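Local coordinates for glutathione S-transferase 2 (Onchocerca volvulus, PDB 1TU7), which conjugates glutathione to electrophilic compounds as a Pi-class homodimer and appears to play a central role in the parasite's detoxification system, at residues F20-D23 with K27-D30; P16-L21 with K189-K194. One frame throughout, in Å; residues are numbered along the deposited sequence.

Contact 1: F20-D23 with K27-D30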
loop_
_atom_site.group_PDB
_atom_site.type_symbol
_atom_site.label_atom_id
_atom_site.label_comp_id
_atom_site.label_asym_id
_atom_site.label_seq_id
_atom_site.Cartn_x
_atom_site.Cartn_y
_atom_site.Cartn_z
ATOM N N PHE A 20 13.883 -6.499 8.515
ATOM C CA PHE A 20 13.558 -7.884 8.173
ATOM C C PHE A 20 14.830 -8.688 7.891
ATOM O O PHE A 20 15.055 -9.725 8.484
ATOM C CB PHE A 20 12.584 -7.894 6.986
ATOM C CG PHE A 20 12.132 -9.254 6.537
ATOM C CD1 PHE A 20 10.778 -9.548 6.541
ATOM C CD2 PHE A 20 12.993 -10.206 6.039
ATOM C CE1 PHE A 20 10.308 -10.764 6.098
ATOM C CE2 PHE A 20 12.500 -11.437 5.594
ATOM C CZ PHE A 20 11.155 -11.699 5.630
ATOM N N LEU A 21 15.667 -8.166 7.000
ATOM C CA LEU A 21 16.854 -8.861 6.532
ATOM C C LEU A 21 17.835 -9.020 7.689
ATOM O O LEU A 21 18.392 -10.081 7.890
ATOM C CB LEU A 21 17.456 -8.093 5.365
ATOM C CG LEU A 21 16.626 -8.037 4.096
ATOM C CD1 LEU A 21 17.138 -6.995 3.168
ATOM C CD2 LEU A 21 16.626 -9.397 3.386
ATOM N N VAL A 22 18.016 -7.974 8.458
ATOM C CA VAL A 22 18.951 -8.015 9.584
ATOM C C VAL A 22 18.464 -9.028 10.616
ATOM O O VAL A 22 19.227 -9.866 11.062
ATOM C CB VAL A 22 19.116 -6.635 10.230
ATOM C CG1 VAL A 22 19.803 -6.753 11.561
ATOM C CG2 VAL A 22 19.933 -5.720 9.322
ATOM N N ASP A 23 17.197 -8.980 10.991
ATOM C CA ASP A 23 16.683 -9.853 12.033
ATOM C C ASP A 23 16.684 -11.307 11.620
ATOM O O ASP A 23 16.935 -12.195 12.444
ATOM C CB ASP A 23 15.276 -9.436 12.424
ATOM C CG ASP A 23 14.768 -10.202 13.611
ATOM O OD1 ASP A 23 13.760 -10.942 13.448
ATOM O OD2 ASP A 23 15.317 -10.095 14.716
ATOM N N LYS A 27 21.962 -12.038 4.681
ATOM C CA LYS A 27 23.004 -11.107 4.320
ATOM C C LYS A 27 22.674 -10.443 3.008
ATOM O O LYS A 27 22.205 -11.075 2.064
ATOM C CB LYS A 27 24.366 -11.798 4.261
ATOM C CG LYS A 27 24.687 -12.627 5.470
ATOM C CD LYS A 27 24.738 -11.830 6.719
ATOM C CE LYS A 27 25.522 -12.667 7.755
ATOM N NZ LYS A 27 25.524 -12.149 9.127
ATOM N N PHE A 28 22.866 -9.134 2.975
ATOM C CA PHE A 28 22.548 -8.316 1.816
ATOM C C PHE A 28 23.494 -7.128 1.650
ATOM O O PHE A 28 24.117 -6.637 2.619
ATOM C CB PHE A 28 21.079 -7.833 1.876
ATOM C CG PHE A 28 20.816 -6.779 2.932
ATOM C CD1 PHE A 28 20.730 -7.116 4.270
ATOM C CD2 PHE A 28 20.613 -5.455 2.561
ATOM C CE1 PHE A 28 20.468 -6.141 5.226
ATOM C CE2 PHE A 28 20.363 -4.481 3.517
ATOM C CZ PHE A 28 20.277 -4.838 4.851
ATOM N N ILE A 29 23.582 -6.650 0.408
ATOM C CA ILE A 29 24.249 -5.385 0.107
ATOM C C ILE A 29 23.271 -4.269 0.406
ATOM O O ILE A 29 22.211 -4.191 -0.214
ATOM C CB ILE A 29 24.713 -5.300 -1.354
ATOM C CG1 ILE A 29 25.780 -6.365 -1.645
ATOM C CG2 ILE A 29 25.250 -3.934 -1.645
ATOM C CD1 ILE A 29 25.880 -6.668 -3.101
ATOM N N ASP A 30 23.614 -3.445 1.393
ATOM C CA ASP A 30 22.845 -2.239 1.735
ATOM C C ASP A 30 23.349 -1.102 0.880
ATOM O O ASP A 30 24.336 -0.468 1.223
ATOM C CB ASP A 30 22.921 -1.953 3.243
ATOM C CG ASP A 30 21.849 -1.015 3.706
ATOM O OD1 ASP A 30 21.983 -0.426 4.808
ATOM O OD2 ASP A 30 20.811 -0.839 3.047
#

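Contact 2: P16-L21 with K189-K194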
loop_
_atom_site.group_PDB
_atom_site.type_symbol
_atom_site.label_atom_id
_atom_site.label_comp_id
_atom_site.label_asym_id
_atom_site.label_seq_id
_atom_site.Cartn_x
_atom_site.Cartn_y
_atom_site.Cartn_z
ATOM N N PRO A 16 12.001 -0.855 7.164
ATOM C CA PRO A 16 11.369 -2.122 7.565
ATOM C C PRO A 16 11.948 -3.307 6.833
ATOM O O PRO A 16 12.001 -4.411 7.405
ATOM C CB PRO A 16 9.906 -1.916 7.263
ATOM C CG PRO A 16 9.751 -0.444 7.377
ATOM C CD PRO A 16 10.993 0.149 6.752
ATOM N N ILE A 17 12.353 -3.109 5.573
ATOM C CA ILE A 17 12.992 -4.185 4.801
ATOM C C ILE A 17 14.375 -4.501 5.366
ATOM O O ILE A 17 14.745 -5.653 5.550
ATOM C CB ILE A 17 13.031 -3.845 3.320
ATOM C CG1 ILE A 17 11.609 -3.617 2.750
ATOM C CG2 ILE A 17 13.783 -4.918 2.563
ATOM C CD1 ILE A 17 11.600 -2.736 1.525
ATOM N N ARG A 18 15.171 -3.478 5.619
ATOM C CA ARG A 18 16.464 -3.685 6.263
ATOM C C ARG A 18 16.300 -4.435 7.568
ATOM O O ARG A 18 17.047 -5.355 7.860
ATOM C CB ARG A 18 17.131 -2.346 6.519
ATOM C CG ARG A 18 17.570 -1.616 5.279
ATOM C CD ARG A 18 18.288 -0.368 5.571
ATOM N NE ARG A 18 18.617 0.436 4.391
ATOM C CZ ARG A 18 18.286 1.701 4.237
ATOM N NH1 ARG A 18 17.537 2.322 5.110
ATOM N NH2 ARG A 18 18.691 2.349 3.146
ATOM N N LEU A 19 15.310 -4.064 8.367
ATOM C CA LEU A 19 15.095 -4.705 9.657
ATOM C C LEU A 19 14.758 -6.181 9.475
ATOM O O LEU A 19 15.244 -7.013 10.225
ATOM C CB LEU A 19 14.005 -3.991 10.453
ATOM C CG LEU A 19 14.372 -2.594 10.957
ATOM C CD1 LEU A 19 13.163 -1.752 11.319
ATOM C CD2 LEU A 19 15.326 -2.703 12.159
ATOM N N PHE A 20 13.883 -6.499 8.515
ATOM C CA PHE A 20 13.558 -7.884 8.173
ATOM C C PHE A 20 14.830 -8.688 7.891
ATOM O O PHE A 20 15.055 -9.725 8.484
ATOM C CB PHE A 20 12.584 -7.894 6.986
ATOM C CG PHE A 20 12.132 -9.254 6.537
ATOM C CD1 PHE A 20 10.778 -9.548 6.541
ATOM C CD2 PHE A 20 12.993 -10.206 6.039
ATOM C CE1 PHE A 20 10.308 -10.764 6.098
ATOM C CE2 PHE A 20 12.500 -11.437 5.594
ATOM C CZ PHE A 20 11.155 -11.699 5.630
ATOM N N LEU A 21 15.667 -8.166 7.000
ATOM C CA LEU A 21 16.854 -8.861 6.532
ATOM C C LEU A 21 17.835 -9.020 7.689
ATOM O O LEU A 21 18.392 -10.081 7.890
ATOM C CB LEU A 21 17.456 -8.093 5.365
ATOM C CG LEU A 21 16.626 -8.037 4.096
ATOM C CD1 LEU A 21 17.138 -6.995 3.168
ATOM C CD2 LEU A 21 16.626 -9.397 3.386
ATOM N N LYS A 189 19.077 -5.525 18.277
ATOM C CA LYS A 189 19.703 -4.726 19.307
ATOM C C LYS A 189 21.018 -4.199 18.786
ATOM O O LYS A 189 21.320 -3.014 18.932
ATOM C CB LYS A 189 19.929 -5.560 20.585
ATOM C CG LYS A 189 20.573 -4.785 21.719
ATOM C CD LYS A 189 20.680 -5.653 22.964
ATOM C CE LYS A 189 21.303 -4.896 24.123
ATOM N NZ LYS A 189 21.403 -5.804 25.314
ATOM N N GLU A 190 21.829 -5.072 18.219
ATOM C CA GLU A 190 23.136 -4.666 17.706
ATOM C C GLU A 190 23.005 -3.657 16.557
ATOM O O GLU A 190 23.677 -2.614 16.512
ATOM C CB GLU A 190 23.854 -5.924 17.259
ATOM C CG GLU A 190 25.138 -5.758 16.479
ATOM C CD GLU A 190 25.717 -7.110 16.055
ATOM O OE1 GLU A 190 24.991 -7.965 15.447
ATOM O OE2 GLU A 190 26.902 -7.335 16.345
ATOM N N TYR A 191 22.081 -3.939 15.655
ATOM C CA TYR A 191 21.892 -3.092 14.476
ATOM C C TYR A 191 21.431 -1.706 14.903
ATOM O O TYR A 191 21.918 -0.699 14.399
ATOM C CB TYR A 191 20.864 -3.736 13.567
ATOM C CG TYR A 191 20.440 -2.870 12.404
ATOM C CD1 TYR A 191 19.218 -2.247 12.405
ATOM C CD2 TYR A 191 21.278 -2.676 11.325
ATOM C CE1 TYR A 191 18.813 -1.453 11.324
ATOM C CE2 TYR A 191 20.900 -1.877 10.244
ATOM C CZ TYR A 191 19.666 -1.283 10.243
ATOM O OH TYR A 191 19.324 -0.488 9.166
ATOM N N CYS A 192 20.496 -1.652 15.834
ATOM C CA CYS A 192 19.925 -0.383 16.279
ATOM C C CYS A 192 20.956 0.446 17.030
ATOM O O CYS A 192 20.953 1.678 16.935
ATOM C CB CYS A 192 18.672 -0.643 17.116
ATOM S SG CYS A 192 17.264 -1.251 16.136
ATOM N N GLU A 193 21.847 -0.206 17.777
ATOM C CA GLU A 193 22.930 0.516 18.453
ATOM C C GLU A 193 23.818 1.205 17.407
ATOM O O GLU A 193 24.179 2.382 17.553
ATOM C CB GLU A 193 23.781 -0.430 19.319
ATOM C CG GLU A 193 23.169 -0.827 20.653
ATOM C CD GLU A 193 23.790 -2.057 21.320
ATOM O OE1 GLU A 193 23.506 -2.266 22.529
ATOM O OE2 GLU A 193 24.531 -2.833 20.659
ATOM N N LYS A 194 24.171 0.480 16.361
ATOM C CA LYS A 194 25.027 1.034 15.330
ATOM C C LYS A 194 24.325 2.114 14.533
ATOM O O LYS A 194 24.915 3.117 14.153
ATOM C CB LYS A 194 25.546 -0.068 14.442
ATOM C CG LYS A 194 26.546 -0.957 15.172
ATOM C CD LYS A 194 26.882 -2.193 14.392
ATOM C CE LYS A 194 27.817 -3.083 15.221
ATOM N NZ LYS A 194 29.142 -2.443 15.442
#

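Contact 1: F20-D23 with K27-D30
Leu21, in the last turn of helix 15-23, lies against the aromatic ring of Phe28 in segment 27-30. Followed outward, the leucine makes contact twice. Its CB is already close to one side of the ring, with Leu21 CB 3.6 Å from Phe28 CD1 and at a like distance from CE1. Beyond CG, one methyl completes the fit: Leu21 CD1 sits 3.7 Å from the centroid of the Phe28 ring and only 11° off its normal, a CH-pi contact over the face. The distances from Leu21 CD1, 3.7 Å to Phe28 CG rising to 4.2 Å to Phe28 CZ, put the methyl over the centre, slightly toward the CG end. Val22 adds a lighter touch from another direction, its CG2 lying near the ring plane at the edge, 4.2 Å from Phe28 CE1. The phenyl group reaches the helix with CG set between backbone N and carbonyl carbon (chi1 72°), and it also meets Tyr3 and Leu5 of strand 3-8. Leu21 continues the apolar layer to Ile26 and to Leu70 of helix 63-73. This packing of Leu21 and Val22 on Phe28 closes the beta-alpha-beta unit of strand 3-8, helix 15-23 and strand 29-33, which opens the thioredoxin-like N-terminal domain of glutathione transferases.

Contact 2: P16-L21 with K189-K194
Helices 15-23 and 186-197 face each other here through one turn or so of each, with Leu19 CA and Tyr191 CA, the nearest pair of alpha carbons, 8.5 Å apart. Regular backbone bonds such as Phe20 N to Pro16 O (3.0 Å) and Lys194 N to Glu190 O (3.1 Å) show that both segments are helical at the contact. It belongs to the interdomain interface of the glutathione transferase fold, joining the first helix of the thioredoxin-like domain to the last helix of the all-helical C-terminal domain. Tyr191 spans the gap: its CG is anti to the backbone N (chi1 172°), and the ring extends toward helix 15-23. There one methyl does the touching, with Leu19 CD2 3.8 Å from Tyr191 CE1. The Leu19 and Tyr191 side chains run at about a right angle to each other, and the methyl comes to the ring obliquely. Leu19 also touches Phe155 and Glu156 of helix 149-164, so this helix too belongs to its surroundings. Arg18 meets the phenol end through its aliphatic part, while its guanidinium leads away to hydrogen-bond the carbonyls of Ile10 and Phe8. Glu15 serves both residues, pairing through OE1 with Arg18 NH1 in a salt bridge and through OE2 with the tyrosine hydroxyl in a hydrogen bond. Beside that hydroxyl run two arginine methylenes, Arg18 CD at 3.7 Å and Arg18 CB at 3.9 Å from Tyr191 OH.

In the fold
The ranges of contacts 1 and 2 overlap at Phe20 and Leu21, but the helix 15-23 residues that touch differ: Leu21 and Val22 in contact 1, Arg18 and Leu19 in contact 2. Their centres lie about 8 Å apart. Contact 1 joins the helix to its own domain's sheet, contact 2 to the C-terminal domain. They meet directly where Asp30 OD2 forms a 2.9 Å salt bridge with Arg18 NE, and where Val22 CG1 packs 3.8 Å from Tyr191 CB. Neither reaches the bound glutathione, about 14 Å from the Leu21 side chain and about 10 Å from that of Arg18. Arg18 nevertheless touches Tyr7 of the glutathione pocket, their side chains about 4 Å apart, consistent with Arg18 being a second-shell neighbour.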